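Local atomic coordinates of multicopper oxidase (Arthrobacter sp. FB24, PDB entry 3GDC), a protein that probably couples the one-electron oxidation of phenolic or similar substrates to the reduction of dioxygen to water, as laccase-type multicopper oxidases do. Residues 189-201 and 276-288. Residues are numbered along the deposited sequence; the frame is centred on the assembly and turned at random.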
ATOM      1  N   PRO A 189      -9.230  19.718 -10.843  1.00 15.00           N
ATOM      2  CA  PRO A 189      -9.376  19.848  -9.397  1.00 15.06           C
ATOM      3  C   PRO A 189     -10.776  20.340  -9.014  1.00 15.25           C
ATOM      4  O   PRO A 189     -11.278  21.311  -9.602  1.00 15.71           O
ATOM      5  CB  PRO A 189      -8.331  20.905  -9.054  1.00 15.15           C
ATOM      6  CG  PRO A 189      -7.258  20.656 -10.051  1.00 15.55           C
ATOM      7  CD  PRO A 189      -7.979  20.343 -11.314  1.00 15.45           C
ATOM      8  N   PHE A 190     -11.396  19.636  -8.069  1.00 15.41           N
ATOM      9  CA  PHE A 190     -12.712  19.986  -7.491  1.00 16.34           C
ATOM     10  C   PHE A 190     -13.921  19.990  -8.441  1.00 16.01           C
ATOM     11  O   PHE A 190     -15.013  20.428  -8.048  1.00 16.61           O
ATOM     12  CB  PHE A 190     -12.667  21.348  -6.777  1.00 16.50           C
ATOM     13  CG  PHE A 190     -11.608  21.465  -5.716  1.00 17.64           C
ATOM     14  CD1 PHE A 190     -11.698  20.734  -4.534  1.00 18.30           C
ATOM     15  CD2 PHE A 190     -10.557  22.358  -5.872  1.00 18.41           C
ATOM     16  CE1 PHE A 190     -10.724  20.864  -3.538  1.00 19.27           C
ATOM     17  CE2 PHE A 190      -9.579  22.500  -4.876  1.00 18.44           C
ATOM     18  CZ  PHE A 190      -9.664  21.756  -3.712  1.00 16.91           C
ATOM     19  N   HIS A 191     -13.761  19.486  -9.665  1.00 15.86           N
ATOM     20  CA  HIS A 191     -14.883  19.468 -10.613  1.00 15.75           C
ATOM     21  C   HIS A 191     -16.138  18.795 -10.047  1.00 15.69           C
ATOM     22  O   HIS A 191     -17.262  19.311 -10.223  1.00 15.94           O
ATOM     23  CB  HIS A 191     -14.471  18.825 -11.947  1.00 14.85           C
ATOM     24  CG  HIS A 191     -15.615  18.588 -12.887  1.00 16.20           C
ATOM     25  ND1 HIS A 191     -16.089  19.560 -13.742  1.00 15.74           N
ATOM     26  CD2 HIS A 191     -16.375  17.489 -13.107  1.00 15.32           C
ATOM     27  CE1 HIS A 191     -17.093  19.068 -14.448  1.00 17.40           C
ATOM     28  NE2 HIS A 191     -17.282  17.812 -14.086  1.00 16.73           N
ATOM     29  N   PHE A 192     -15.961  17.656  -9.377  1.00 15.11           N
ATOM     30  CA  PHE A 192     -17.109  16.884  -8.885  1.00 15.90           C
ATOM     31  C   PHE A 192     -17.682  17.423  -7.561  1.00 15.87           C
ATOM     32  O   PHE A 192     -18.656  16.889  -7.030  1.00 15.69           O
ATOM     33  CB  PHE A 192     -16.784  15.382  -8.822  1.00 15.76           C
ATOM     34  CG  PHE A 192     -16.471  14.784 -10.172  1.00 15.16           C
ATOM     35  CD1 PHE A 192     -17.494  14.571 -11.106  1.00 14.83           C
ATOM     36  CD2 PHE A 192     -15.160  14.474 -10.526  1.00 16.57           C
ATOM     37  CE1 PHE A 192     -17.222  14.030 -12.372  1.00 14.86           C
ATOM     38  CE2 PHE A 192     -14.868  13.919 -11.798  1.00 17.08           C
ATOM     39  CZ  PHE A 192     -15.907  13.702 -12.720  1.00 16.29           C
ATOM     40  N   MET A 193     -17.082  18.495  -7.058  1.00 16.88           N
ATOM     41  CA  MET A 193     -17.706  19.282  -5.981  1.00 19.07           C
ATOM     42  C   MET A 193     -18.834  20.107  -6.583  1.00 19.70           C
ATOM     43  O   MET A 193     -19.928  20.197  -6.011  1.00 20.25           O
ATOM     44  CB  MET A 193     -16.704  20.212  -5.300  1.00 19.35           C
ATOM     45  CG  MET A 193     -15.564  19.526  -4.550  1.00 22.49           C
ATOM     46  SD  MET A 193     -16.122  18.625  -3.092  1.00 28.33           S
ATOM     47  CE  MET A 193     -16.510  19.993  -1.976  1.00 28.00           C
ATOM     48  N   ASP A 194     -18.560  20.695  -7.744  1.00 19.77           N
ATOM     49  CA  ASP A 194     -19.520  21.576  -8.426  1.00 20.61           C
ATOM     50  C   ASP A 194     -20.507  20.816  -9.280  1.00 20.18           C
ATOM     51  O   ASP A 194     -21.645  21.271  -9.483  1.00 20.07           O
ATOM     52  CB  ASP A 194     -18.780  22.602  -9.282  1.00 21.26           C
ATOM     53  CG  ASP A 194     -18.001  23.584  -8.449  1.00 24.29           C
ATOM     54  OD1 ASP A 194     -18.428  23.853  -7.303  1.00 26.18           O
ATOM     55  OD2 ASP A 194     -16.966  24.093  -8.934  1.00 26.88           O
ATOM     56  N   PHE A 195     -20.059  19.672  -9.800  1.00 19.38           N
ATOM     57  CA  PHE A 195     -20.850  18.834 -10.682  1.00 19.36           C
ATOM     58  C   PHE A 195     -20.819  17.410 -10.158  1.00 18.87           C
ATOM     59  O   PHE A 195     -20.084  16.573 -10.671  1.00 17.45           O
ATOM     60  CB  PHE A 195     -20.320  18.932 -12.121  1.00 19.97           C
ATOM     61  CG  PHE A 195     -20.406  20.321 -12.674  1.00 21.15           C
ATOM     62  CD1 PHE A 195     -21.611  20.792 -13.190  1.00 22.60           C
ATOM     63  CD2 PHE A 195     -19.312  21.181 -12.615  1.00 20.90           C
ATOM     64  CE1 PHE A 195     -21.716  22.091 -13.668  1.00 23.59           C
ATOM     65  CE2 PHE A 195     -19.407  22.480 -13.090  1.00 22.37           C
ATOM     66  CZ  PHE A 195     -20.612  22.934 -13.620  1.00 21.92           C
ATOM     67  N   PRO A 196     -21.591  17.145  -9.087  1.00 18.88           N
ATOM     68  CA  PRO A 196     -21.532  15.819  -8.473  1.00 18.51           C
ATOM     69  C   PRO A 196     -21.846  14.685  -9.451  1.00 18.64           C
ATOM     70  O   PRO A 196     -22.589  14.876 -10.427  1.00 18.87           O
ATOM     71  CB  PRO A 196     -22.610  15.890  -7.382  1.00 18.65           C
ATOM     72  CG  PRO A 196     -22.702  17.327  -7.040  1.00 19.02           C
ATOM     73  CD  PRO A 196     -22.532  18.031  -8.374  1.00 18.87           C
ATOM     74  N   VAL A 197     -21.275  13.514  -9.183  1.00 18.22           N
ATOM     75  CA  VAL A 197     -21.545  12.320  -9.986  1.00 17.77           C
ATOM     76  C   VAL A 197     -22.967  11.823  -9.721  1.00 18.49           C
ATOM     77  O   VAL A 197     -23.275  11.383  -8.616  1.00 18.37           O
ATOM     78  CB  VAL A 197     -20.544  11.195  -9.656  1.00 17.84           C
ATOM     79  CG1 VAL A 197     -20.779   9.986 -10.560  1.00 17.33           C
ATOM     80  CG2 VAL A 197     -19.114  11.693  -9.801  1.00 16.57           C
ATOM     81  N   LYS A 198     -23.831  11.883 -10.736  1.00 19.05           N
ATOM     82  CA  LYS A 198     -25.231  11.478 -10.561  1.00 20.08           C
ATOM     83  C   LYS A 198     -25.426   9.971 -10.712  1.00 19.64           C
ATOM     84  O   LYS A 198     -25.125   9.395 -11.767  1.00 20.45           O
ATOM     85  CB  LYS A 198     -26.149  12.255 -11.517  1.00 20.16           C
ATOM     86  CG  LYS A 198     -26.150  13.758 -11.280  1.00 21.40           C
ATOM     87  CD  LYS A 198     -27.158  14.475 -12.206  1.00 22.89           C
ATOM     88  CE  LYS A 198     -27.247  15.956 -11.859  1.00 28.28           C
ATOM     89  NZ  LYS A 198     -28.315  16.675 -12.640  1.00 30.91           N
ATOM     90  N   VAL A 199     -25.927   9.337  -9.652  1.00 19.39           N
ATOM     91  CA  VAL A 199     -26.224   7.895  -9.647  1.00 19.30           C
ATOM     92  C   VAL A 199     -27.624   7.647  -9.059  1.00 19.45           C
ATOM     93  O   VAL A 199     -28.200   8.532  -8.432  1.00 19.28           O
ATOM     94  CB  VAL A 199     -25.171   7.077  -8.846  1.00 19.18           C
ATOM     95  CG1 VAL A 199     -23.759   7.189  -9.474  1.00 19.41           C
ATOM     96  CG2 VAL A 199     -25.167   7.494  -7.366  1.00 19.79           C
ATOM     97  N   LYS A 200     -28.158   6.447  -9.257  1.00 20.10           N
ATOM     98  CA  LYS A 200     -29.494   6.115  -8.764  1.00 20.63           C
ATOM     99  C   LYS A 200     -29.436   5.194  -7.549  1.00 20.72           C
ATOM    100  O   LYS A 200     -28.669   4.240  -7.528  1.00 20.64           O
ATOM    101  CB  LYS A 200     -30.321   5.464  -9.878  1.00 21.46           C
ATOM    102  CG  LYS A 200     -30.667   6.405 -11.016  1.00 22.94           C
ATOM    103  CD  LYS A 200     -31.194   5.648 -12.224  1.00 28.36           C
ATOM    104  CE  LYS A 200     -30.986   6.464 -13.494  1.00 30.38           C
ATOM    105  NZ  LYS A 200     -31.469   5.752 -14.702  1.00 32.74           N
ATOM    106  N   GLN A 201     -30.264   5.480  -6.541  1.00 21.20           N
ATOM    107  CA  GLN A 201     -30.374   4.631  -5.352  1.00 22.00           C
ATOM    108  C   GLN A 201     -30.572   3.165  -5.742  1.00 22.13           C
ATOM    109  O   GLN A 201     -31.382   2.852  -6.631  1.00 22.11           O
ATOM    110  CB  GLN A 201     -31.545   5.116  -4.481  1.00 22.08           C
ATOM    111  CG  GLN A 201     -31.626   4.515  -3.093  1.00 22.99           C
ATOM    112  CD  GLN A 201     -32.863   4.983  -2.330  1.00 23.60           C
ATOM    113  OE1 GLN A 201     -33.725   5.684  -2.880  1.00 26.68           O
ATOM    114  NE2 GLN A 201     -32.962   4.588  -1.067  1.00 25.19           N
ATOM    115  N   ALA A 276      -6.773  15.762  -1.084  1.00 18.75           N
ATOM    116  CA  ALA A 276      -8.181  16.157  -1.057  1.00 18.74           C
ATOM    117  C   ALA A 276      -8.336  17.673  -1.102  1.00 19.42           C
ATOM    118  O   ALA A 276      -9.125  18.204  -1.896  1.00 19.03           O
ATOM    119  CB  ALA A 276      -8.876  15.571   0.173  1.00 18.09           C
ATOM    120  N   GLU A 277      -7.557  18.361  -0.270  1.00 19.64           N
ATOM    121  CA  GLU A 277      -7.664  19.806  -0.119  1.00 20.37           C
ATOM    122  C   GLU A 277      -7.056  20.566  -1.295  1.00 19.77           C
ATOM    123  O   GLU A 277      -7.248  21.780  -1.435  1.00 19.43           O
ATOM    124  CB  GLU A 277      -7.078  20.247   1.235  1.00 21.08           C
ATOM    125  CG  GLU A 277      -7.899  19.711   2.414  1.00 24.71           C
ATOM    126  CD  GLU A 277      -7.790  20.560   3.673  1.00 30.75           C
ATOM    127  OE1 GLU A 277      -8.832  20.743   4.351  1.00 32.76           O
ATOM    128  OE2 GLU A 277      -6.670  21.033   3.983  1.00 33.12           O
ATOM    129  N   LEU A 278      -6.359  19.832  -2.168  1.00 18.43           N
ATOM    130  CA  LEU A 278      -5.771  20.407  -3.369  1.00 18.08           C
ATOM    131  C   LEU A 278      -6.412  19.877  -4.671  1.00 17.02           C
ATOM    132  O   LEU A 278      -5.839  20.003  -5.745  1.00 17.70           O
ATOM    133  CB  LEU A 278      -4.252  20.243  -3.364  1.00 18.10           C
ATOM    134  CG  LEU A 278      -3.499  21.050  -2.292  1.00 19.84           C
ATOM    135  CD1 LEU A 278      -2.025  20.677  -2.255  1.00 20.97           C
ATOM    136  CD2 LEU A 278      -3.698  22.537  -2.525  1.00 20.27           C
ATOM    137  N   GLY A 279      -7.610  19.304  -4.552  1.00 16.90           N
ATOM    138  CA  GLY A 279      -8.468  19.079  -5.706  1.00 15.92           C
ATOM    139  C   GLY A 279      -9.073  17.703  -5.868  1.00 15.56           C
ATOM    140  O   GLY A 279     -10.030  17.538  -6.624  1.00 15.04           O
ATOM    141  N   TRP A 280      -8.527  16.713  -5.169  1.00 15.45           N
ATOM    142  CA  TRP A 280      -9.029  15.342  -5.275  1.00 16.32           C
ATOM    143  C   TRP A 280     -10.161  15.131  -4.247  1.00 16.90           C
ATOM    144  O   TRP A 280     -10.028  14.419  -3.254  1.00 16.84           O
ATOM    145  CB  TRP A 280      -7.847  14.346  -5.216  1.00 16.17           C
ATOM    146  CG  TRP A 280      -8.118  12.838  -5.227  1.00 16.29           C
ATOM    147  CD1 TRP A 280      -7.166  11.863  -5.046  1.00 15.57           C
ATOM    148  CD2 TRP A 280      -9.370  12.143  -5.382  1.00 15.51           C
ATOM    149  NE1 TRP A 280      -7.741  10.623  -5.075  1.00 17.21           N
ATOM    150  CE2 TRP A 280      -9.090  10.757  -5.277  1.00 16.10           C
ATOM    151  CE3 TRP A 280     -10.699  12.548  -5.597  1.00 15.91           C
ATOM    152  CZ2 TRP A 280     -10.081   9.780  -5.380  1.00 16.97           C
ATOM    153  CZ3 TRP A 280     -11.687  11.575  -5.698  1.00 16.26           C
ATOM    154  CH2 TRP A 280     -11.373  10.204  -5.584  1.00 17.37           C
ATOM    155  N   MET A 281     -11.281  15.807  -4.508  1.00 17.97           N
ATOM    156  CA  MET A 281     -12.514  15.620  -3.752  1.00 19.62           C
ATOM    157  C   MET A 281     -13.732  15.954  -4.612  1.00 18.00           C
ATOM    158  O   MET A 281     -13.669  16.812  -5.489  1.00 18.05           O
ATOM    159  CB  MET A 281     -12.510  16.442  -2.447  1.00 19.46           C
ATOM    160  CG  MET A 281     -12.484  17.937  -2.610  1.00 21.83           C
ATOM    161  SD  MET A 281     -12.604  18.855  -1.031  1.00 26.67           S
ATOM    162  CE  MET A 281     -13.866  17.965  -0.182  1.00 24.24           C
ATOM    163  N   GLY A 282     -14.824  15.246  -4.362  1.00 18.11           N
ATOM    164  CA  GLY A 282     -16.090  15.495  -5.043  1.00 17.83           C
ATOM    165  C   GLY A 282     -17.251  14.894  -4.270  1.00 17.66           C
ATOM    166  O   GLY A 282     -17.085  14.453  -3.128  1.00 17.21           O
ATOM    167  N   PHE A 283     -18.425  14.895  -4.898  1.00 17.56           N
ATOM    168  CA  PHE A 283     -19.616  14.266  -4.343  1.00 18.19           C
ATOM    169  C   PHE A 283     -20.246  13.316  -5.342  1.00 17.76           C
ATOM    170  O   PHE A 283     -20.211  13.572  -6.555  1.00 17.30           O
ATOM    171  CB  PHE A 283     -20.692  15.310  -4.039  1.00 18.37           C
ATOM    172  CG  PHE A 283     -20.337  16.255  -2.941  1.00 19.97           C
ATOM    173  CD1 PHE A 283     -20.398  15.848  -1.609  1.00 21.34           C
ATOM    174  CD2 PHE A 283     -19.974  17.565  -3.236  1.00 21.80           C
ATOM    175  CE1 PHE A 283     -20.079  16.739  -0.576  1.00 23.03           C
ATOM    176  CE2 PHE A 283     -19.660  18.460  -2.214  1.00 23.39           C
ATOM    177  CZ  PHE A 283     -19.708  18.044  -0.888  1.00 21.59           C
ATOM    178  N   PHE A 284     -20.846  12.251  -4.816  1.00 17.92           N
ATOM    179  CA  PHE A 284     -21.918  11.540  -5.521  1.00 18.58           C
ATOM    180  C   PHE A 284     -23.238  12.175  -5.112  1.00 19.39           C
ATOM    181  O   PHE A 284     -23.437  12.517  -3.941  1.00 19.19           O
ATOM    182  CB  PHE A 284     -21.961  10.065  -5.143  1.00 18.52           C
ATOM    183  CG  PHE A 284     -20.889   9.245  -5.785  1.00 18.99           C
ATOM    184  CD1 PHE A 284     -21.120   8.597  -6.995  1.00 19.07           C
ATOM    185  CD2 PHE A 284     -19.641   9.119  -5.174  1.00 19.37           C
ATOM    186  CE1 PHE A 284     -20.106   7.837  -7.585  1.00 19.24           C
ATOM    187  CE2 PHE A 284     -18.628   8.354  -5.762  1.00 18.57           C
ATOM    188  CZ  PHE A 284     -18.871   7.713  -6.965  1.00 18.84           C
ATOM    189  N   GLU A 285     -24.122  12.351  -6.086  1.00 20.14           N
ATOM    190  CA  GLU A 285     -25.496  12.781  -5.824  1.00 21.46           C
ATOM    191  C   GLU A 285     -26.422  11.612  -6.155  1.00 21.40           C
ATOM    192  O   GLU A 285     -26.579  11.240  -7.323  1.00 21.37           O
ATOM    193  CB  GLU A 285     -25.836  14.016  -6.658  1.00 22.08           C
ATOM    194  CG  GLU A 285     -27.259  14.546  -6.430  1.00 25.65           C
ATOM    195  CD  GLU A 285     -27.422  15.217  -5.085  1.00 30.32           C
ATOM    196  OE1 GLU A 285     -26.859  16.321  -4.900  1.00 33.09           O
ATOM    197  OE2 GLU A 285     -28.119  14.648  -4.209  1.00 34.23           O
ATOM    198  N   VAL A 286     -27.004  11.015  -5.120  1.00 21.76           N
ATOM    199  CA  VAL A 286     -27.804   9.804  -5.264  1.00 22.06           C
ATOM    200  C   VAL A 286     -29.275  10.200  -5.309  1.00 23.05           C
ATOM    201  O   VAL A 286     -29.788  10.795  -4.361  1.00 22.48           O
ATOM    202  CB  VAL A 286     -27.571   8.809  -4.101  1.00 21.79           C
ATOM    203  CG1 VAL A 286     -28.311   7.488  -4.349  1.00 21.52           C
ATOM    204  CG2 VAL A 286     -26.083   8.550  -3.884  1.00 22.11           C
ATOM    205  N   SER A 287     -29.933   9.888  -6.419  1.00 24.10           N
ATOM    206  CA  SER A 287     -31.349  10.199  -6.587  1.00 25.66           C
ATOM    207  C   SER A 287     -32.191   9.032  -6.096  1.00 26.55           C
ATOM    208  O   SER A 287     -31.801   7.875  -6.245  1.00 26.81           O
ATOM    209  CB  SER A 287     -31.656  10.515  -8.051  1.00 25.58           C
ATOM    210  OG  SER A 287     -31.381   9.397  -8.876  1.00 26.52           O
ATOM    211  N   ALA A 288     -33.355   9.342  -5.517  1.00 27.78           N
ATOM    212  CA  ALA A 288     -34.240   8.341  -4.906  1.00 28.31           C
ATOM    213  C   ALA A 288     -34.630   7.165  -5.814  1.00 29.11           C
ATOM    214  O   ALA A 288     -35.007   7.350  -6.975  1.00 30.09           O
ATOM    215  CB  ALA A 288     -35.493   9.018  -4.351  1.00 28.86           C
TER
HETATM  216  O   HOH W   1     -13.512  16.552  -8.319  1.00 16.39           O
HETATM  217  O   HOH W   2     -29.691   9.992 -10.842  1.00 26.65           O
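Phe190 lays one face of its ring flat on the backbone of Gly279, whose CA sits 3.5 Å from the ring centroid and almost on the ring normal, a CH-pi contact. Its edge is used as well: Met281 brings CG to 3.5 Å from CD1 of Phe190 and SD beside the rim, a Met-aromatic contact in the ring plane. Phe190 N also donates to Gly279 O (2.9 Å), in the carbonyl plane and on a lone pair.

Met193, bent at chi2 and chi3 (-68° and -73°), folds over Gly282 and crosses Met281. It sets SD obliquely against the Phe283 ring, with CE 3.5 Å from Phe283 CE2. Phe192 O takes the N-H of Phe283 from above its carbonyl plane, while water 1 links Phe192 N to Met281 O.

Past Pro196, side by side with Phe283, strands 197-200 and 281-287 pair in parallel: Val197 and Val199 each donate N-H and accept through O, bonding in turn to Phe283 O, Glu285 N, Glu285 O and Ser287 N. Val197 lies alongside Phe284, and CG1 of Val199 reaches that ring's edge at 3.9 Å from CD1. Val199 CG2 meets Val286 CG2 on this same buried face, which strand 163-172 backs within the cupredoxin-like beta sandwich.

Lacking side chains, Gly279 and Gly282 leave room for Pro189 and Phe192 close against the backbone. Sulfur-ring contacts and backbone bonds thus hold helix 191-194 to strand 281-287, whose Met281 packs against copper ligand His269 on neighbouring strand 264-269.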